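Nitrogenase molybdenum-iron protein alpha chain (Clostridium pasteurianum, PDB 4WES) forms, with the beta chain, the molybdenum-iron component of nitrogenase, which reduces dinitrogen to ammonium at an iron-molybdenum-sulfur cluster using electrons from the iron protein. Local coordinates at residues Y216-D221 / G345-T350; H349-M354 / K479-Y484; D485-Y490 / G500-N505. One frame throughout, in Å; residues are numbered along the deposited sequence.

Contact 1 of 3, residues Y216-D221 / G345-T350; sequences YNIGGD and GSRSHT. With ICS (iron-sulfur-molybdenum cluster with interstitial carbon), chain F.
I218 and R347 touch beside the iron-molybdenum cofactor, a methylene of the one against the guanidinium edge of the other. At the start of segment 216-221, Y216 reaches R347 only through a water, which accepts from Y216 N at 2.9 Å and, more weakly, from R347 NH2, close to the guanidinium plane. The phenol ring of Y216 leans on the cofactor, with CE2 3.4 Å from the cluster sulfur S2A, and its hydroxyl is held by S265. N217 then opens a type II turn that runs to G220 and overlaps a type I' turn from I218 to D221. I218 places CG1 beside its backbone N (chi1 -54°), which brings this carbon 3.3 Å from R347 NH2, while the same carbon faces the cluster sulfur S5A. Both segments follow the C-terminal ends of strands, 209-215 in one parallel sheet and 338-343 in a separate mixed one, so the cofactor sits in a cleft bordered by loops from two alpha/beta units. R347 spans this cleft from the first turn of helix 347-350; its chain is extended from CG to NE, and one face of the guanidinium covers S4B, with NH1 3.6 Å from that sulfur. A positive group so placed would probably stabilise negative charge on the cluster. G219 and G220 carry the chain through both turns with positive phi, leading to D221 at the start of helix 221-232. Its OD2 stands 4.3 Å from R347 NH2, well out of the guanidinium plane, so charge alone links them; the stronger partner of OD2 is the hydroxyl of Y484, while R347 NH1 is bonded to L481 O.

Contact 2 of 3, residues H349-M354 / K479-Y484; sequences HTYMNM and KQLHSY. With HCA (3-hydroxy-3-carboxy-adipic acid), chain E; ICS (iron-sulfur-molybdenum cluster with interstitial carbon), chain F.
Y351 meets L481 with one ring face and Y484 with its hydroxyl end, joining the helical turns after strand 338-343 to the loop that brings H482 to the cofactor in this alpha/beta unit. L481 places CG beside its backbone N (chi1 -77°) and is otherwise extended, so that the methyl CD2 comes over the middle of the Y351 ring. This is a CH-pi contact, 3.8 Å from CD2 to the ring centroid and 13° off the normal. The other methyl, CD1, reaches the root of the same tyrosine near CB and CG. At the far end, Y351 OH donates to Y484 OH over 2.8 Å; the acceptor lies in the plane of the Y351 ring, at its edge. With CG of Y484 beside its own backbone N (chi1 -57°), the second ring is carried across until both CE1 and OH reach Y351 OH. The acidic partner D221 probably helps fix the direction of this buried tyrosine pair.

Between L481 and Y484 the chain turns H482 the other way, toward the cofactor. One face of the imidazole rests against homocitrate C5, offset toward the ring's rim, and Q182 and the backbone of I465 hold the homocitrate by further hydrogen bonds. Molybdenum is thus gripped by the protein and the organic acid together: H482 ND1 binds it at 2.3 Å, and homocitrate O5 and O7 complete this grip.

Contact 3 of 3, residues D485-Y490 / G500-N505; sequences DYNGPY and GHELVN
N487 and Y490 both meet E502, which projects from the second half of helix 492-507, so the loop packs back on the helix it leads into. The amide of N487 and the carboxylate of E502 approach from opposite directions and lie stacked, their planes 28° apart, with N487 ND2 3.4 Å from E502 CD. A water bridges an oxygen of each: it donates to N487 OD1 at 2.7 Å and to E502 OE2 at 2.8 Å, giving each acceptor a proton where two oxygens would otherwise face one another.

Y490 comes in at about a right angle to the glutamate and touches its aliphatic part, OH lying 3.3 Å from E502 CG and nearly as close to CB. E502 is bent at chi2 (-70°), which turns the carboxylate back alongside the N487 amide while leaving CB and CG to the phenol.

Further out, the backbone of this loop is held by several partners. R88 bonds N487 O, D221 takes the backbone N of Y490, and the Y490 ring meets that of Y484 with the two planes well short of perpendicular. Between N487 and Y490, G488 takes backbone angles at which a CB would press on the carbonyl O of N487, and a cis peptide precedes P489. Q308 of the beta chain packs on both N487 and E502 and bonds D485 O, placing the contact at the subunit interface. Within the loop, the two side chains that receive the glutamate are also tied to each other, by a weak hydrogen bond in which N487 ND2 donates to Y490 OH over 3.2 Å at an N-H...O angle of 135°.

From the cofactor outward the three contacts form a series. Contacts 1 and 2 are buried, both use helix 347-350, with H349 and T350 in common, and both reach the metal cluster, contact 2 supplying the molybdenum ligand H482. Contact 3 is partly buried and borders the beta chain. Their chemistry changes accordingly: an arginine laid against cluster sulfurs in contact 1, an aromatic and aliphatic core with a tyrosine pair in contact 2, and a water-bridged amide and carboxylate in contact 3. D221 connects contact 1 to both of the others, R347 further joins it to contact 2, and Q480 N bonds D485 OD1 between contacts 2 and 3.

Contact 1 of 3, residues Y216-D221 / G345-T350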
loop_
_atom_site.group_PDB
_atom_site.type_symbol
_atom_site.label_atom_id
_atom_site.label_comp_id
_atom_site.label_asym_id
_atom_site.label_seq_id
_atom_site.Cartn_x
_atom_site.Cartn_y
_atom_site.Cartn_z
ATOM N N TYR A 216 11.208 23.732 23.577
ATOM C CA TYR A 216 10.659 23.935 22.241
ATOM C C TYR A 216 9.559 22.951 21.874
ATOM O O TYR A 216 9.129 22.875 20.746
ATOM C CB TYR A 216 11.804 24.018 21.231
ATOM C CG TYR A 216 12.788 25.080 21.647
ATOM C CD1 TYR A 216 12.535 26.416 21.387
ATOM C CD2 TYR A 216 13.932 24.760 22.338
ATOM C CE1 TYR A 216 13.374 27.407 21.820
ATOM C CE2 TYR A 216 14.812 25.747 22.765
ATOM C CZ TYR A 216 14.537 27.073 22.506
ATOM O OH TYR A 216 15.388 28.077 22.923
ATOM N N ASN A 217 9.071 22.204 22.880
ATOM C CA ASN A 217 7.973 21.257 22.686
ATOM C C ASN A 217 8.243 20.220 21.610
ATOM O O ASN A 217 7.341 19.810 20.879
ATOM C CB ASN A 217 6.637 21.971 22.397
ATOM C CG ASN A 217 5.440 21.090 22.702
ATOM O OD1 ASN A 217 5.484 20.268 23.622
ATOM N ND2 ASN A 217 4.349 21.276 21.977
ATOM N N ILE A 218 9.492 19.745 21.543
ATOM C CA ILE A 218 9.803 18.684 20.592
ATOM C C ILE A 218 9.047 17.428 20.996
ATOM O O ILE A 218 9.118 16.987 22.136
ATOM C CB ILE A 218 11.305 18.423 20.538
ATOM C CG1 ILE A 218 12.114 19.712 20.248
ATOM C CG2 ILE A 218 11.612 17.322 19.527
ATOM C CD1 ILE A 218 11.681 20.504 19.017
ATOM N N GLY A 219 8.289 16.873 20.059
ATOM C CA GLY A 219 7.511 15.680 20.346
ATOM C C GLY A 219 6.505 15.813 21.464
ATOM O O GLY A 219 6.089 14.801 22.012
ATOM N N GLY A 220 6.088 17.035 21.819
ATOM C CA GLY A 220 5.165 17.212 22.912
ATOM C C GLY A 220 5.764 17.340 24.294
ATOM O O GLY A 220 4.991 17.371 25.276
ATOM N N ASP A 221 7.058 17.491 24.402
ATOM C CA ASP A 221 7.713 17.609 25.711
ATOM C C ASP A 221 7.097 18.711 26.602
ATOM O O ASP A 221 6.975 18.509 27.810
ATOM C CB ASP A 221 9.197 17.942 25.539
ATOM C CG ASP A 221 10.092 16.785 25.200
ATOM O OD1 ASP A 221 9.641 15.610 25.177
ATOM O OD2 ASP A 221 11.287 17.094 24.907
ATOM N N GLY A 345 23.681 21.147 22.061
ATOM C CA GLY A 345 24.096 22.058 23.065
ATOM C C GLY A 345 23.572 21.832 24.461
ATOM O O GLY A 345 24.025 22.509 25.381
ATOM N N SER A 346 22.623 20.905 24.652
ATOM C CA SER A 346 22.030 20.660 25.970
ATOM C C SER A 346 21.786 19.186 26.248
ATOM O O SER A 346 22.044 18.716 27.350
ATOM C CB SER A 346 20.732 21.464 26.098
ATOM O OG SER A 346 20.022 21.194 27.279
ATOM N N ARG A 347 21.239 18.453 25.275
ATOM C CA ARG A 347 20.645 17.145 25.587
ATOM C C ARG A 347 21.651 16.060 25.948
ATOM O O ARG A 347 21.306 15.093 26.623
ATOM C CB ARG A 347 19.722 16.713 24.445
ATOM C CG ARG A 347 18.462 17.559 24.434
ATOM C CD ARG A 347 17.552 17.154 23.295
ATOM N NE ARG A 347 16.356 17.999 23.325
ATOM C CZ ARG A 347 15.417 17.969 22.414
ATOM N NH1 ARG A 347 15.445 17.103 21.439
ATOM N NH2 ARG A 347 14.412 18.831 22.512
ATOM N N SER A 348 22.916 16.220 25.544
ATOM C CA SER A 348 23.955 15.288 26.000
ATOM C C SER A 348 24.008 15.221 27.505
ATOM O O SER A 348 24.361 14.188 28.077
ATOM C CB SER A 348 25.330 15.694 25.453
ATOM O OG SER A 348 25.248 15.919 24.071
ATOM N N HIS A 349 23.725 16.372 28.140
ATOM C CA HIS A 349 23.756 16.464 29.582
ATOM C C HIS A 349 22.405 16.087 30.200
ATOM O O HIS A 349 22.316 15.272 31.133
ATOM C CB HIS A 349 24.152 17.876 29.999
ATOM C CG HIS A 349 24.289 18.046 31.467
ATOM N ND1 HIS A 349 24.312 19.283 32.075
ATOM C CD2 HIS A 349 24.408 17.124 32.458
ATOM C CE1 HIS A 349 24.458 19.100 33.375
ATOM N NE2 HIS A 349 24.524 17.808 33.632
ATOM N N THR A 350 21.331 16.675 29.670
ATOM C CA THR A 350 20.044 16.513 30.352
ATOM C C THR A 350 19.517 15.070 30.334
ATOM O O THR A 350 18.757 14.709 31.217
ATOM C CB THR A 350 19.033 17.532 29.848
ATOM O OG1 THR A 350 18.912 17.379 28.447
ATOM C CG2 THR A 350 19.437 18.925 30.239
HETATM FE FE1 ICS F . 18.881 23.772 23.127
HETATM MO MO1 ICS F . 18.838 19.681 17.501
HETATM FE FE2 ICS F . 19.518 23.630 20.550
HETATM FE FE3 ICS F . 17.299 22.435 21.440
HETATM FE FE4 ICS F . 19.690 21.501 22.125
HETATM FE FE5 ICS F . 19.705 19.991 20.031
HETATM FE FE6 ICS F . 19.470 22.101 18.476
HETATM FE FE7 ICS F . 17.339 20.912 19.345
HETATM C CX ICS F . 18.862 21.756 20.376
HETATM S S1A ICS F . 20.982 23.397 22.257
HETATM S S1B ICS F . 20.936 20.447 18.195
HETATM S S2A ICS F . 17.711 24.689 21.429
HETATM S S2B ICS F . 20.175 24.168 18.492
HETATM S S3A ICS F . 20.699 19.515 21.999
HETATM S S3B ICS F . 17.641 21.718 17.273
HETATM S S4A ICS F . 17.878 21.728 23.514
HETATM S S4B ICS F . 17.920 18.769 19.452
HETATM S S5A ICS F . 15.521 21.552 20.414
HETATM O O HOH W 1 13.176 21.658 23.453
#

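Contact 2 of 3, residues H349-M354 / K479-Y484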
loop_
_atom_site.group_PDB
_atom_site.type_symbol
_atom_site.label_atom_id
_atom_site.label_comp_id
_atom_site.label_asym_id
_atom_site.label_seq_id
_atom_site.Cartn_x
_atom_site.Cartn_y
_atom_site.Cartn_z
ATOM N N HIS A 349 23.725 16.372 28.140
ATOM C CA HIS A 349 23.756 16.464 29.582
ATOM C C HIS A 349 22.405 16.087 30.200
ATOM O O HIS A 349 22.316 15.272 31.133
ATOM C CB HIS A 349 24.152 17.876 29.999
ATOM C CG HIS A 349 24.289 18.046 31.467
ATOM N ND1 HIS A 349 24.312 19.283 32.075
ATOM C CD2 HIS A 349 24.408 17.124 32.458
ATOM C CE1 HIS A 349 24.458 19.100 33.375
ATOM N NE2 HIS A 349 24.524 17.808 33.632
ATOM N N THR A 350 21.331 16.675 29.670
ATOM C CA THR A 350 20.044 16.513 30.352
ATOM C C THR A 350 19.517 15.070 30.334
ATOM O O THR A 350 18.757 14.709 31.217
ATOM C CB THR A 350 19.033 17.532 29.848
ATOM O OG1 THR A 350 18.912 17.379 28.447
ATOM C CG2 THR A 350 19.437 18.925 30.239
ATOM N N TYR A 351 19.908 14.262 29.329
ATOM C CA TYR A 351 19.509 12.857 29.283
ATOM C C TYR A 351 20.321 11.919 30.200
ATOM O O TYR A 351 19.974 10.753 30.356
ATOM C CB TYR A 351 19.488 12.343 27.813
ATOM C CG TYR A 351 18.179 12.710 27.153
ATOM C CD1 TYR A 351 17.168 11.775 27.066
ATOM C CD2 TYR A 351 17.942 13.984 26.656
ATOM C CE1 TYR A 351 15.937 12.116 26.559
ATOM C CE2 TYR A 351 16.702 14.349 26.126
ATOM C CZ TYR A 351 15.693 13.413 26.071
ATOM O OH TYR A 351 14.440 13.712 25.624
ATOM N N MET A 352 21.399 12.423 30.793
ATOM C CA MET A 352 22.290 11.536 31.547
ATOM C C MET A 352 21.623 10.902 32.754
ATOM O O MET A 352 21.869 9.716 33.042
ATOM C CB MET A 352 23.529 12.305 31.996
ATOM C CG MET A 352 24.521 12.482 30.862
ATOM S SD MET A 352 25.965 13.423 31.366
ATOM C CE MET A 352 27.006 13.168 29.932
ATOM N N ASN A 353 20.826 11.657 33.520
ATOM C CA ASN A 353 20.295 11.078 34.744
ATOM C C ASN A 353 19.304 9.944 34.477
ATOM O O ASN A 353 19.224 9.000 35.257
ATOM C CB ASN A 353 19.692 12.141 35.672
ATOM C CG ASN A 353 18.295 12.616 35.253
ATOM O OD1 ASN A 353 17.289 12.017 35.613
ATOM N ND2 ASN A 353 18.225 13.685 34.496
ATOM N N MET A 354 18.603 10.025 33.340
ATOM C CA MET A 354 17.668 8.982 32.961
ATOM C C MET A 354 18.444 7.708 32.633
ATOM O O MET A 354 18.128 6.614 33.130
ATOM C CB MET A 354 16.817 9.460 31.791
ATOM C CG MET A 354 15.795 8.425 31.371
ATOM S SD MET A 354 14.325 9.089 30.623
ATOM C CE MET A 354 14.989 10.118 29.305
ATOM N N LYS A 479 19.918 5.751 18.818
ATOM C CA LYS A 479 18.661 6.481 18.933
ATOM C C LYS A 479 18.940 7.962 18.869
ATOM O O LYS A 479 19.901 8.476 19.459
ATOM C CB LYS A 479 17.913 6.087 20.210
ATOM C CG LYS A 479 17.307 4.670 20.147
ATOM C CD LYS A 479 16.294 4.510 19.045
ATOM C CE LYS A 479 15.540 3.197 19.022
ATOM N NZ LYS A 479 14.525 3.216 17.934
ATOM N N GLN A 480 18.073 8.668 18.147
ATOM C CA GLN A 480 18.214 10.100 17.920
ATOM C C GLN A 480 17.714 10.910 19.131
ATOM O O GLN A 480 16.563 10.790 19.546
ATOM C CB GLN A 480 17.379 10.503 16.721
ATOM C CG GLN A 480 17.801 9.851 15.418
ATOM C CD GLN A 480 16.985 10.358 14.260
ATOM O OE1 GLN A 480 17.093 11.530 13.866
ATOM N NE2 GLN A 480 16.111 9.518 13.720
ATOM N N LEU A 481 18.591 11.762 19.668
ATOM C CA LEU A 481 18.189 12.635 20.768
ATOM C C LEU A 481 17.712 14.010 20.316
ATOM O O LEU A 481 17.308 14.806 21.172
ATOM C CB LEU A 481 19.276 12.748 21.842
ATOM C CG LEU A 481 19.381 11.550 22.758
ATOM C CD1 LEU A 481 20.464 11.790 23.805
ATOM C CD2 LEU A 481 18.070 11.199 23.452
ATOM N N HIS A 482 17.748 14.313 19.020
ATOM C CA HIS A 482 17.134 15.529 18.512
ATOM C C HIS A 482 15.664 15.254 18.162
ATOM O O HIS A 482 14.736 15.789 18.774
ATOM C CB HIS A 482 17.830 16.121 17.281
ATOM C CG HIS A 482 19.302 16.346 17.345
ATOM N ND1 HIS A 482 19.871 17.607 17.287
ATOM C CD2 HIS A 482 20.330 15.456 17.284
ATOM C CE1 HIS A 482 21.179 17.470 17.172
ATOM N NE2 HIS A 482 21.483 16.177 17.179
ATOM N N SER A 483 15.453 14.389 17.179
ATOM C CA SER A 483 14.126 14.102 16.664
ATOM C C SER A 483 13.351 13.065 17.443
ATOM O O SER A 483 12.168 12.813 17.147
ATOM C CB SER A 483 14.191 13.602 15.231
ATOM O OG SER A 483 14.731 12.266 15.222
ATOM N N TYR A 484 14.030 12.395 18.377
ATOM C CA TYR A 484 13.397 11.339 19.169
ATOM C C TYR A 484 12.909 10.182 18.313
ATOM O O TYR A 484 12.031 9.433 18.716
ATOM C CB TYR A 484 12.270 11.858 20.048
ATOM C CG TYR A 484 12.603 12.957 21.024
ATOM C CD1 TYR A 484 13.882 13.166 21.505
ATOM C CD2 TYR A 484 11.584 13.749 21.551
ATOM C CE1 TYR A 484 14.144 14.109 22.472
ATOM C CE2 TYR A 484 11.841 14.701 22.521
ATOM C CZ TYR A 484 13.118 14.855 23.006
ATOM O OH TYR A 484 13.424 15.749 24.029
HETATM C C1 HCA E . 19.535 21.906 13.459
HETATM C C2 HCA E . 18.258 21.098 13.709
HETATM C C3 HCA E . 18.497 19.749 14.383
HETATM C C4 HCA E . 18.977 18.673 13.389
HETATM C C5 HCA E . 18.925 17.307 14.095
HETATM C C6 HCA E . 19.741 16.171 13.555
HETATM C C7 HCA E . 17.183 19.264 14.998
HETATM O O1 HCA E . 20.539 21.685 14.148
HETATM O O2 HCA E . 19.508 22.786 12.583
HETATM O O3 HCA E . 19.221 15.013 13.563
HETATM O O4 HCA E . 20.898 16.393 13.136
HETATM O O5 HCA E . 17.203 18.929 16.203
HETATM O O6 HCA E . 16.184 19.168 14.271
HETATM O O7 HCA E . 19.479 19.870 15.402
HETATM FE FE1 ICS F . 18.881 23.772 23.127
HETATM MO MO1 ICS F . 18.838 19.681 17.501
HETATM FE FE2 ICS F . 19.518 23.630 20.550
HETATM FE FE3 ICS F . 17.299 22.435 21.440
HETATM FE FE4 ICS F . 19.690 21.501 22.125
HETATM FE FE5 ICS F . 19.705 19.991 20.031
HETATM FE FE6 ICS F . 19.470 22.101 18.476
HETATM FE FE7 ICS F . 17.339 20.912 19.345
HETATM C CX ICS F . 18.862 21.756 20.376
HETATM S S1A ICS F . 20.982 23.397 22.257
HETATM S S1B ICS F . 20.936 20.447 18.195
HETATM S S2A ICS F . 17.711 24.689 21.429
HETATM S S2B ICS F . 20.175 24.168 18.492
HETATM S S3A ICS F . 20.699 19.515 21.999
HETATM S S3B ICS F . 17.641 21.718 17.273
HETATM S S4A ICS F . 17.878 21.728 23.514
HETATM S S4B ICS F . 17.920 18.769 19.452
HETATM S S5A ICS F . 15.521 21.552 20.414
#

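Contact 3 of 3, residues D485-Y490 / G500-N505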
loop_
_atom_site.group_PDB
_atom_site.type_symbol
_atom_site.label_atom_id
_atom_site.label_comp_id
_atom_site.label_asym_id
_atom_site.label_seq_id
_atom_site.Cartn_x
_atom_site.Cartn_y
_atom_site.Cartn_z
ATOM N N ASP A 485 13.498 10.003 17.120
ATOM C CA ASP A 485 13.009 8.995 16.200
ATOM C C ASP A 485 11.501 9.093 16.038
ATOM O O ASP A 485 10.785 8.121 15.891
ATOM C CB ASP A 485 13.446 7.593 16.631
ATOM C CG ASP A 485 14.926 7.378 16.391
ATOM O OD1 ASP A 485 15.696 7.351 17.388
ATOM O OD2 ASP A 485 15.344 7.244 15.206
ATOM N N TYR A 486 10.984 10.339 16.003
ATOM C CA TYR A 486 9.611 10.579 15.580
ATOM C C TYR A 486 8.618 10.092 16.649
ATOM O O TYR A 486 7.481 9.780 16.326
ATOM C CB TYR A 486 9.329 10.006 14.131
ATOM C CG TYR A 486 10.577 10.206 13.308
ATOM C CD1 TYR A 486 11.068 11.467 13.049
ATOM C CD2 TYR A 486 11.355 9.131 12.906
ATOM C CE1 TYR A 486 12.262 11.678 12.452
ATOM C CE2 TYR A 486 12.583 9.323 12.297
ATOM C CZ TYR A 486 13.050 10.590 12.102
ATOM O OH TYR A 486 14.300 10.748 11.533
ATOM N N ASN A 487 9.081 10.147 17.893
ATOM C CA ASN A 487 8.326 9.798 19.086
ATOM C C ASN A 487 8.274 10.983 20.063
ATOM O O ASN A 487 8.776 12.066 19.800
ATOM C CB ASN A 487 8.983 8.607 19.793
ATOM C CG ASN A 487 9.053 7.389 18.916
ATOM O OD1 ASN A 487 8.047 6.961 18.346
ATOM N ND2 ASN A 487 10.266 6.834 18.754
ATOM N N GLY A 488 7.654 10.760 21.205
ATOM C CA GLY A 488 7.613 11.751 22.258
ATOM C C GLY A 488 6.231 11.899 22.858
ATOM O O GLY A 488 5.252 11.442 22.274
ATOM N N PRO A 489 6.138 12.534 24.007
ATOM C CA PRO A 489 7.223 13.244 24.693
ATOM C C PRO A 489 8.262 12.293 25.265
ATOM O O PRO A 489 7.922 11.173 25.656
ATOM C CB PRO A 489 6.480 13.967 25.831
ATOM C CG PRO A 489 5.264 13.137 26.076
ATOM C CD PRO A 489 4.855 12.689 24.717
ATOM N N TYR A 490 9.503 12.774 25.351
ATOM C CA TYR A 490 10.533 12.086 26.126
ATOM C C TYR A 490 10.841 12.831 27.430
ATOM O O TYR A 490 11.449 12.237 28.303
ATOM C CB TYR A 490 11.812 11.887 25.318
ATOM C CG TYR A 490 11.738 10.772 24.291
ATOM C CD1 TYR A 490 10.627 9.910 24.137
ATOM C CD2 TYR A 490 12.846 10.521 23.461
ATOM C CE1 TYR A 490 10.624 8.889 23.217
ATOM C CE2 TYR A 490 12.840 9.456 22.542
ATOM C CZ TYR A 490 11.705 8.645 22.455
ATOM O OH TYR A 490 11.642 7.577 21.560
ATOM N N GLY A 500 11.976 4.952 27.603
ATOM C CA GLY A 500 12.470 3.651 28.011
ATOM C C GLY A 500 11.967 2.517 27.158
ATOM O O GLY A 500 12.744 1.631 26.779
ATOM N N HIS A 501 10.697 2.527 26.793
ATOM C CA HIS A 501 10.189 1.462 25.941
ATOM C C HIS A 501 10.814 1.500 24.574
ATOM O O HIS A 501 11.080 0.450 23.977
ATOM C CB HIS A 501 8.662 1.429 25.896
ATOM C CG HIS A 501 8.060 0.783 27.094
ATOM N ND1 HIS A 501 8.270 -0.545 27.410
ATOM C CD2 HIS A 501 7.322 1.313 28.098
ATOM C CE1 HIS A 501 7.639 -0.811 28.541
ATOM N NE2 HIS A 501 7.084 0.304 28.996
ATOM N N GLU A 502 10.999 2.693 24.012
ATOM C CA GLU A 502 11.656 2.789 22.734
ATOM C C GLU A 502 13.088 2.264 22.799
ATOM O O GLU A 502 13.591 1.645 21.837
ATOM C CB GLU A 502 11.588 4.216 22.193
ATOM C CG GLU A 502 10.198 4.572 21.694
ATOM C CD GLU A 502 9.774 3.853 20.417
ATOM O OE1 GLU A 502 10.627 3.505 19.647
ATOM O OE2 GLU A 502 8.553 3.750 20.195
ATOM N N LEU A 503 13.783 2.553 23.886
ATOM C CA LEU A 503 15.162 2.153 24.046
ATOM C C LEU A 503 15.285 0.640 24.181
ATOM O O LEU A 503 16.107 -0.001 23.491
ATOM C CB LEU A 503 15.802 2.884 25.204
ATOM C CG LEU A 503 17.312 2.622 25.382
ATOM C CD1 LEU A 503 18.078 2.860 24.109
ATOM C CD2 LEU A 503 17.818 3.497 26.518
ATOM N N VAL A 504 14.472 0.056 25.044
ATOM C CA VAL A 504 14.438 -1.413 25.173
ATOM C C VAL A 504 14.081 -2.029 23.834
ATOM O O VAL A 504 14.732 -2.988 23.370
ATOM C CB VAL A 504 13.422 -1.834 26.270
ATOM C CG1 VAL A 504 13.236 -3.351 26.240
ATOM C CG2 VAL A 504 13.883 -1.364 27.607
ATOM N N ASN A 505 13.062 -1.503 23.151
ATOM C CA ASN A 505 12.681 -2.062 21.865
ATOM C C ASN A 505 13.858 -2.033 20.873
ATOM O O ASN A 505 14.026 -2.943 20.051
ATOM C CB ASN A 505 11.479 -1.314 21.286
ATOM C CG ASN A 505 10.178 -1.653 21.963
ATOM O OD1 ASN A 505 10.141 -2.516 22.824
ATOM N ND2 ASN A 505 9.098 -0.985 21.546
HETATM O O HOH W 2 7.941 4.346 17.538
#